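Local coordinates for Rab GTPase binding effector protein 1 (Homo sapiens, PDB 1TU3) that probably acts as an effector of Rab GTPases, docking onto them through long helices paired in a dimer, at residues 26-29 and 30-34; 38-41 and 42-45; 46-49 and 50-53; 58-61 and 62-66. One frame throughout, in Å; residues are numbered along the deposited sequence.

Contact 1: residues 26-29 and 30-34; sequences TELD and VSEQV
The carbonyl oxygen of Leu28 gathers several contacts: it takes the N-H of Glu32 at 2.8 Å, while Ser31 CB rests 3.1 Å from the same Leu28 O. Glu32 CG follows its own amide, lying 3.2 Å from Leu28 O, because chi1 of -65° sets CG beside the backbone N. The apolar parts of the two residues also meet, Leu28 CG and Glu32 CG being 4.3 Å apart. Two residues earlier, Val30 N donates to Thr26 O at 2.9 Å, nearly along the C=O axis, and Val30 CG2 comes within 3.6 Å of Thr26 O. All of this lies on helix 20-54, whose pairing with the same residues of the second subunit is consistent with a parallel two-helix coiled coil. Leu28 supplies bulk to that interface, packing on Glu27 of the second subunit, whereas small Ser31 suits the close interface and bonds through OG to Ser31 of the second subunit. The bend of Glu32 at chi2 (-84°) helps bring its carboxylate to that neighbouring serine, where OE2 is hydrogen-bonded. Val30 and Gln33 pack against basic side chains of another protein chain, probably a Rab GTPase.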
# COMPACT_ATOMS: atom_id res chain seq x y z
N THR G 26 18.69 -12.65 10.37
CA THR G 26 17.78 -11.77 11.10
C THR G 26 17.34 -10.58 10.24
O THR G 26 16.15 -10.28 10.16
CB THR G 26 18.45 -11.25 12.38
OG1 THR G 26 19.64 -10.52 12.03
CG2 THR G 26 18.81 -12.40 13.30
N GLU G 27 18.30 -9.92 9.61
CA GLU G 27 18.00 -8.81 8.72
C GLU G 27 16.96 -9.19 7.67
O GLU G 27 16.14 -8.36 7.27
CB GLU G 27 19.28 -8.33 8.04
CG GLU G 27 19.07 -7.13 7.16
CD GLU G 27 20.37 -6.52 6.72
OE1 GLU G 27 21.23 -6.27 7.59
OE2 GLU G 27 20.54 -6.28 5.50
N LEU G 28 17.00 -10.44 7.22
CA LEU G 28 15.99 -10.99 6.33
C LEU G 28 14.62 -11.09 7.01
O LEU G 28 13.60 -10.72 6.43
CB LEU G 28 16.40 -12.37 5.88
CG LEU G 28 15.35 -13.18 5.15
CD1 LEU G 28 15.29 -12.80 3.67
CD2 LEU G 28 15.70 -14.65 5.31
N ASP G 29 14.60 -11.60 8.23
CA ASP G 29 13.34 -11.86 8.91
C ASP G 29 12.61 -10.57 9.21
O ASP G 29 11.38 -10.51 9.13
CB ASP G 29 13.59 -12.63 10.20
CG ASP G 29 14.29 -13.97 9.95
OD1 ASP G 29 13.76 -14.77 9.14
OD2 ASP G 29 15.35 -14.21 10.57
N VAL G 30 13.37 -9.53 9.54
CA VAL G 30 12.80 -8.22 9.82
C VAL G 30 12.27 -7.64 8.51
O VAL G 30 11.18 -7.08 8.44
CB VAL G 30 13.88 -7.29 10.44
CG1 VAL G 30 13.40 -5.84 10.50
CG2 VAL G 30 14.22 -7.78 11.83
N SER G 31 13.06 -7.81 7.47
CA SER G 31 12.65 -7.46 6.14
C SER G 31 11.29 -8.09 5.81
O SER G 31 10.37 -7.40 5.39
CB SER G 31 13.74 -7.91 5.15
OG SER G 31 13.35 -7.72 3.82
N GLU G 32 11.17 -9.40 6.00
CA GLU G 32 9.94 -10.12 5.70
C GLU G 32 8.79 -9.61 6.56
O GLU G 32 7.64 -9.54 6.13
CB GLU G 32 10.13 -11.62 5.94
CG GLU G 32 11.14 -12.30 5.02
CD GLU G 32 10.54 -12.71 3.69
OE1 GLU G 32 9.79 -13.72 3.66
OE2 GLU G 32 10.82 -12.04 2.67
N GLN G 33 9.11 -9.25 7.79
CA GLN G 33 8.09 -8.74 8.67
C GLN G 33 7.55 -7.38 8.18
O GLN G 33 6.34 -7.12 8.24
CB GLN G 33 8.66 -8.61 10.08
CG GLN G 33 7.66 -8.21 11.10
CD GLN G 33 8.33 -7.93 12.41
OE1 GLN G 33 9.22 -8.67 12.83
NE2 GLN G 33 7.90 -6.85 13.08
N VAL G 34 8.44 -6.51 7.70
CA VAL G 34 8.04 -5.19 7.24
C VAL G 34 7.22 -5.38 5.96
O VAL G 34 6.19 -4.75 5.75
CB VAL G 34 9.28 -4.32 6.95
CG1 VAL G 34 8.88 -2.98 6.32
CG2 VAL G 34 10.02 -4.09 8.23

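Contact 2: residues 38-41 and 42-45; sequences FVKL and SQTL
Gln43 lies alongside Val39, one helical turn earlier, and both side chains point the same way. Its CB starts 3.6 Å from Val39 O, and CG comes nearer, 3.2 Å from Val39 O, since chi1 of -66° places CG beside the backbone N. Farther out the chain is extended; CD lies 4.1 Å from Val39 CG1, and OE1 passes 3.7 Å from Lys40 CA. The amide tip ends at a chain of another protein, whose backbone is hydrogen-bonded to NE2, so a long polar residue suits this outer face, while Val39 beside it packs on an apolar side chain of that protein. The stretch is the middle of helix 20-54, and its Phe38, Leu41, Ser42 and Leu45 face the second subunit as a coiled-coil seam would. There Leu41 and Leu45 cross obliquely, CD2 of Leu41 meeting CD1 of Leu45 at 3.8 Å. Ser42 is buried and makes up for it within its own helix: OG donates to Val39 O at 2.9 Å, an oxygen that also accepts the N-H of Gln43 almost straight (171°). Small Ser42 also packs on Phe38 of the second subunit.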
# COMPACT_ATOMS: atom_id res chain seq x y z
N PHE G 38 3.31 -4.07 4.95
CA PHE G 38 2.98 -3.20 3.85
C PHE G 38 2.06 -3.89 2.85
O PHE G 38 1.31 -3.24 2.15
CB PHE G 38 4.26 -2.68 3.18
CG PHE G 38 4.82 -1.45 3.83
CD1 PHE G 38 4.27 -0.18 3.58
CD2 PHE G 38 5.88 -1.56 4.74
CE1 PHE G 38 4.76 0.96 4.24
CE2 PHE G 38 6.38 -0.44 5.41
CZ PHE G 38 5.82 0.82 5.17
N VAL G 39 2.12 -5.22 2.80
CA VAL G 39 1.18 -6.01 2.01
C VAL G 39 -0.22 -5.89 2.62
O VAL G 39 -1.18 -5.60 1.92
CB VAL G 39 1.55 -7.51 1.97
CG1 VAL G 39 0.47 -8.29 1.19
CG2 VAL G 39 2.88 -7.69 1.31
N LYS G 40 -0.32 -6.11 3.93
CA LYS G 40 -1.60 -5.94 4.61
C LYS G 40 -2.10 -4.49 4.50
O LYS G 40 -3.29 -4.27 4.27
CB LYS G 40 -1.49 -6.38 6.07
CG LYS G 40 -1.10 -7.84 6.22
CD LYS G 40 -1.56 -8.45 7.54
CE LYS G 40 -0.90 -7.79 8.73
NZ LYS G 40 0.58 -7.95 8.72
N LEU G 41 -1.18 -3.52 4.62
CA LEU G 41 -1.53 -2.11 4.45
C LEU G 41 -2.13 -1.84 3.08
O LEU G 41 -3.15 -1.17 2.96
CB LEU G 41 -0.30 -1.20 4.60
CG LEU G 41 -0.50 0.18 5.29
CD1 LEU G 41 0.61 1.13 4.87
CD2 LEU G 41 -1.82 0.79 4.97
N SER G 42 -1.49 -2.35 2.03
CA SER G 42 -2.01 -2.06 0.70
C SER G 42 -3.36 -2.77 0.50
O SER G 42 -4.28 -2.17 -0.03
CB SER G 42 -1.00 -2.46 -0.40
OG SER G 42 -0.78 -3.85 -0.38
N GLN G 43 -3.47 -4.04 0.92
CA GLN G 43 -4.73 -4.74 0.79
C GLN G 43 -5.89 -3.95 1.43
O GLN G 43 -6.96 -3.86 0.86
CB GLN G 43 -4.67 -6.13 1.42
CG GLN G 43 -3.75 -7.09 0.74
CD GLN G 43 -3.64 -8.42 1.48
OE1 GLN G 43 -3.52 -8.45 2.71
NE2 GLN G 43 -3.67 -9.52 0.73
N THR G 44 -5.65 -3.40 2.61
CA THR G 44 -6.66 -2.66 3.31
C THR G 44 -7.05 -1.40 2.54
O THR G 44 -8.23 -1.10 2.39
CB THR G 44 -6.18 -2.30 4.72
OG1 THR G 44 -6.25 -3.47 5.54
CG2 THR G 44 -7.04 -1.19 5.34
N LEU G 45 -6.05 -0.70 2.03
CA LEU G 45 -6.30 0.51 1.27
C LEU G 45 -7.08 0.23 -0.01
O LEU G 45 -7.99 0.98 -0.36
CB LEU G 45 -4.98 1.20 0.92
CG LEU G 45 -4.16 1.70 2.10
CD1 LEU G 45 -2.79 2.16 1.60
CD2 LEU G 45 -4.92 2.84 2.79

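Contact 3: residues 46-49 and 50-53; sequences QVQL and ERIR
Regular i to i+4 bonds run through this turn, from Glu50 N to Gln46 O, Arg51 N to Val47 O, Ile52 N to Gln48 O and Arg53 N to Leu49 O, with Arg51 N-H the straightest at 174°. It is the last part of helix 20-54, where the probable coiled coil also receives helix 58-64 folded back along it. Arg51 turns back along the helix: CG lies 3.4 Å from Val47 O, and after a bend at chi3 (-82°) the guanidinium reaches Gln48, NH2 standing 3.7 Å from Gln48 CG. The two side chains cross, with the amide and guanidinium planes 64° apart, and the contact is made by the aliphatic CG of Gln48, approaching the guanidinium obliquely. Their polar ends are taken up by residues that follow helix 58-64: Arg51 NH1 forms a salt bridge with Asp67, and Gln48 OE1 is hydrogen-bonded to Lys69. Long polar side chains suit this flank because they both pack and reach.

Ile52 is branched and apolar, as befits a residue that packs on Ile61 and Ile64 of helix 58-64 and on Leu49 of the second subunit; its CG1 sits 3.4 Å from Gln48 O. Leu49 meets its own copy in the second subunit. Glu50, facing another protein's chain, bonds a polar side chain there through OE2, which Gln54 also reaches. Its other oxygen, OE1, is gripped on the syn side by Arg53 from two nitrogens, NH2 at 2.9 Å and NE at 3.0 Å from Glu50 OE1, the oxygen lying in the guanidinium plane.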
# COMPACT_ATOMS: atom_id res chain seq x y z
N GLN G 46 -6.71 -0.83 -0.72
CA GLN G 46 -7.41 -1.19 -1.94
C GLN G 46 -8.89 -1.57 -1.71
O GLN G 46 -9.76 -1.13 -2.45
CB GLN G 46 -6.67 -2.32 -2.67
CG GLN G 46 -5.34 -1.85 -3.25
CD GLN G 46 -4.39 -2.98 -3.61
OE1 GLN G 46 -4.35 -4.03 -2.94
NE2 GLN G 46 -3.61 -2.76 -4.65
N VAL G 47 -9.16 -2.38 -0.69
CA VAL G 47 -10.53 -2.71 -0.33
C VAL G 47 -11.32 -1.42 -0.07
O VAL G 47 -12.46 -1.28 -0.50
CB VAL G 47 -10.60 -3.62 0.93
CG1 VAL G 47 -12.07 -3.73 1.46
CG2 VAL G 47 -10.08 -5.01 0.57
N GLN G 48 -10.68 -0.46 0.59
CA GLN G 48 -11.31 0.82 0.87
C GLN G 48 -11.52 1.68 -0.38
O GLN G 48 -12.56 2.32 -0.52
CB GLN G 48 -10.50 1.58 1.92
CG GLN G 48 -11.34 2.46 2.83
CD GLN G 48 -10.56 2.96 4.05
OE1 GLN G 48 -9.89 2.18 4.73
NE2 GLN G 48 -10.66 4.25 4.34
N LEU G 49 -10.56 1.70 -1.31
CA LEU G 49 -10.78 2.47 -2.54
C LEU G 49 -11.91 1.87 -3.36
O LEU G 49 -12.61 2.56 -4.08
CB LEU G 49 -9.52 2.52 -3.42
CG LEU G 49 -8.49 3.55 -3.02
CD1 LEU G 49 -7.30 3.41 -3.95
CD2 LEU G 49 -9.06 4.94 -3.09
N GLU G 50 -12.06 0.56 -3.26
CA GLU G 50 -13.03 -0.13 -4.06
C GLU G 50 -14.41 0.11 -3.44
O GLU G 50 -15.32 0.51 -4.13
CB GLU G 50 -12.69 -1.63 -4.11
CG GLU G 50 -13.72 -2.50 -4.82
CD GLU G 50 -14.11 -1.96 -6.20
OE1 GLU G 50 -13.27 -1.30 -6.86
OE2 GLU G 50 -15.27 -2.21 -6.61
N ARG G 51 -14.54 -0.10 -2.13
CA ARG G 51 -15.74 0.32 -1.43
C ARG G 51 -16.18 1.72 -1.87
O ARG G 51 -17.31 1.93 -2.28
CB ARG G 51 -15.53 0.33 0.07
CG ARG G 51 -15.62 -1.02 0.73
CD ARG G 51 -15.88 -0.84 2.23
NE ARG G 51 -14.66 -0.57 2.98
CZ ARG G 51 -14.64 -0.03 4.20
NH1 ARG G 51 -15.77 0.29 4.81
NH2 ARG G 51 -13.47 0.16 4.82
N ILE G 52 -15.27 2.69 -1.80
CA ILE G 52 -15.58 4.04 -2.23
C ILE G 52 -16.08 4.09 -3.68
O ILE G 52 -17.01 4.82 -3.99
CB ILE G 52 -14.36 4.96 -2.08
CG1 ILE G 52 -14.17 5.30 -0.59
CG2 ILE G 52 -14.53 6.23 -2.92
CD1 ILE G 52 -12.86 5.98 -0.31
N ARG G 53 -15.46 3.30 -4.54
CA ARG G 53 -15.89 3.21 -5.93
C ARG G 53 -17.32 2.71 -6.03
O ARG G 53 -18.02 2.97 -7.01
CB ARG G 53 -14.97 2.24 -6.69
CG ARG G 53 -14.52 2.75 -8.04
CD ARG G 53 -14.92 1.82 -9.15
NE ARG G 53 -14.47 0.45 -8.95
CZ ARG G 53 -14.76 -0.55 -9.78
NH1 ARG G 53 -15.50 -0.34 -10.86
NH2 ARG G 53 -14.33 -1.78 -9.52

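Contact 4: residues 58-61 and 62-66; sequences LERI and RAILN
Ile61 and Leu65 form the close-packed side of this short helix, lying side by side with Ile61 CG2 4.1 Å from Leu65 CD1, and Leu65 N donates to Ile61 O at 2.9 Å. Ile64 joins them: its N-H bonds to Arg60 O nearly straight (167°), and its CG1, set beside the backbone N by chi1 of -65°, rests 3.3 Å from Arg60 O. These branched and apolar residues suit the inner face of helix 58-64, which folds back on helix 20-54 as a helical hairpin. Ile64 packs there on Gln48, Arg51 and Ile52, and Leu65 on Ile52, while Leu58 and Ile61 meet their own copies in the second subunit.

The outer side is looser. There the backbone bonds of Arg62 N to Leu58 O and of Ala63 N to Glu59 O are weak, and exposed Glu59, Arg60 and Arg62 carry the surface. Arg62 bends at chi3 and lays one face of its guanidinium over Glu59 CA, which sits 3.7 Å from the plane, offset toward the rim, with NH2 3.4 Å from Glu59 CG. The carboxylate itself stays back: Glu59 OE1 is 4.2 Å from Arg62 NH2, beyond a salt bridge. Asn66 folds back, its ND2 donating to Arg62 O at 2.9 Å, in the plane of the amide.

Opposite charges so spaced on an exposed flank would attract only modestly, since water probably screens them, so the hold of this helix probably rests chiefly on its apolar face.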
# COMPACT_ATOMS: atom_id res chain seq x y z
N LEU G 58 -22.34 10.69 -1.34
CA LEU G 58 -21.12 11.31 -0.83
C LEU G 58 -21.00 11.09 0.68
O LEU G 58 -19.90 11.07 1.24
CB LEU G 58 -21.13 12.80 -1.13
CG LEU G 58 -19.77 13.46 -1.31
CD1 LEU G 58 -19.36 13.40 -2.78
CD2 LEU G 58 -19.82 14.89 -0.84
N GLU G 59 -22.15 10.93 1.34
CA GLU G 59 -22.16 10.67 2.77
C GLU G 59 -21.69 9.24 3.06
O GLU G 59 -21.11 8.97 4.11
CB GLU G 59 -23.57 10.88 3.32
CG GLU G 59 -23.64 10.95 4.83
CD GLU G 59 -25.07 11.14 5.31
OE1 GLU G 59 -25.73 12.09 4.84
OE2 GLU G 59 -25.52 10.35 6.17
N ARG G 60 -21.96 8.33 2.12
CA ARG G 60 -21.44 6.98 2.22
C ARG G 60 -19.91 6.98 2.16
O ARG G 60 -19.24 6.17 2.81
CB ARG G 60 -21.98 6.11 1.10
CG ARG G 60 -21.55 4.63 1.19
CD ARG G 60 -22.32 3.84 2.25
NE ARG G 60 -22.46 4.59 3.51
CZ ARG G 60 -23.47 4.43 4.37
NH1 ARG G 60 -24.44 3.56 4.13
NH2 ARG G 60 -23.52 5.19 5.47
N ILE G 61 -19.35 7.88 1.38
CA ILE G 61 -17.91 7.89 1.18
C ILE G 61 -17.19 8.35 2.44
O ILE G 61 -16.15 7.79 2.81
CB ILE G 61 -17.55 8.77 -0.01
CG1 ILE G 61 -18.14 8.14 -1.27
CG2 ILE G 61 -16.05 8.89 -0.14
CD1 ILE G 61 -17.93 8.95 -2.52
N ARG G 62 -17.76 9.35 3.12
CA ARG G 62 -17.17 9.85 4.37
C ARG G 62 -17.12 8.75 5.42
O ARG G 62 -16.18 8.70 6.21
CB ARG G 62 -17.96 11.02 4.93
CG ARG G 62 -17.72 12.37 4.25
CD ARG G 62 -18.26 13.54 5.13
NE ARG G 62 -19.72 13.51 5.33
CZ ARG G 62 -20.61 13.92 4.43
NH1 ARG G 62 -20.21 14.39 3.25
NH2 ARG G 62 -21.90 13.85 4.70
N ALA G 63 -18.13 7.89 5.45
CA ALA G 63 -18.17 6.82 6.44
C ALA G 63 -17.07 5.80 6.15
O ALA G 63 -16.38 5.36 7.06
CB ALA G 63 -19.53 6.13 6.44
N ILE G 64 -16.93 5.44 4.88
CA ILE G 64 -15.87 4.53 4.47
C ILE G 64 -14.51 5.12 4.85
O ILE G 64 -13.66 4.42 5.39
CB ILE G 64 -15.90 4.30 2.94
CG1 ILE G 64 -17.19 3.56 2.57
CG2 ILE G 64 -14.63 3.52 2.50
CD1 ILE G 64 -17.47 3.48 1.08
N LEU G 65 -14.32 6.41 4.57
CA LEU G 65 -13.04 7.04 4.85
C LEU G 65 -12.78 7.10 6.34
O LEU G 65 -11.67 7.40 6.77
CB LEU G 65 -12.99 8.45 4.24
CG LEU G 65 -12.69 8.56 2.74
CD1 LEU G 65 -12.90 9.97 2.28
CD2 LEU G 65 -11.27 8.14 2.44
N ASN G 66 -13.81 6.81 7.13
CA ASN G 66 -13.70 6.94 8.58
C ASN G 66 -13.70 5.61 9.29
O ASN G 66 -13.65 5.55 10.51
CB ASN G 66 -14.83 7.80 9.11
CG ASN G 66 -14.43 9.24 9.28
OD1 ASN G 66 -13.65 9.57 10.18
ND2 ASN G 66 -14.95 10.10 8.41

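Contacts 1, 2 and 3 follow one another along helix 20-54, with centres about 17 Å apart for 1 and 2 and about 12 Å for 2 and 3; contact 1 lies on the other side of the chain's centre from contact 3. Contact 4 belongs to helix 58-64, which comes after and doubles back, so its centre is about 11 Å from that of contact 3 and the two touch through Ile64 and its neighbours. Contacts 1 and 4 are farthest apart, about 36 Å between centres. All four reach the second subunit, consistent with a dimer that pairs along its length, thickened to a bundle at the hairpin end, while contacts 1 to 3 also meet chains of another protein.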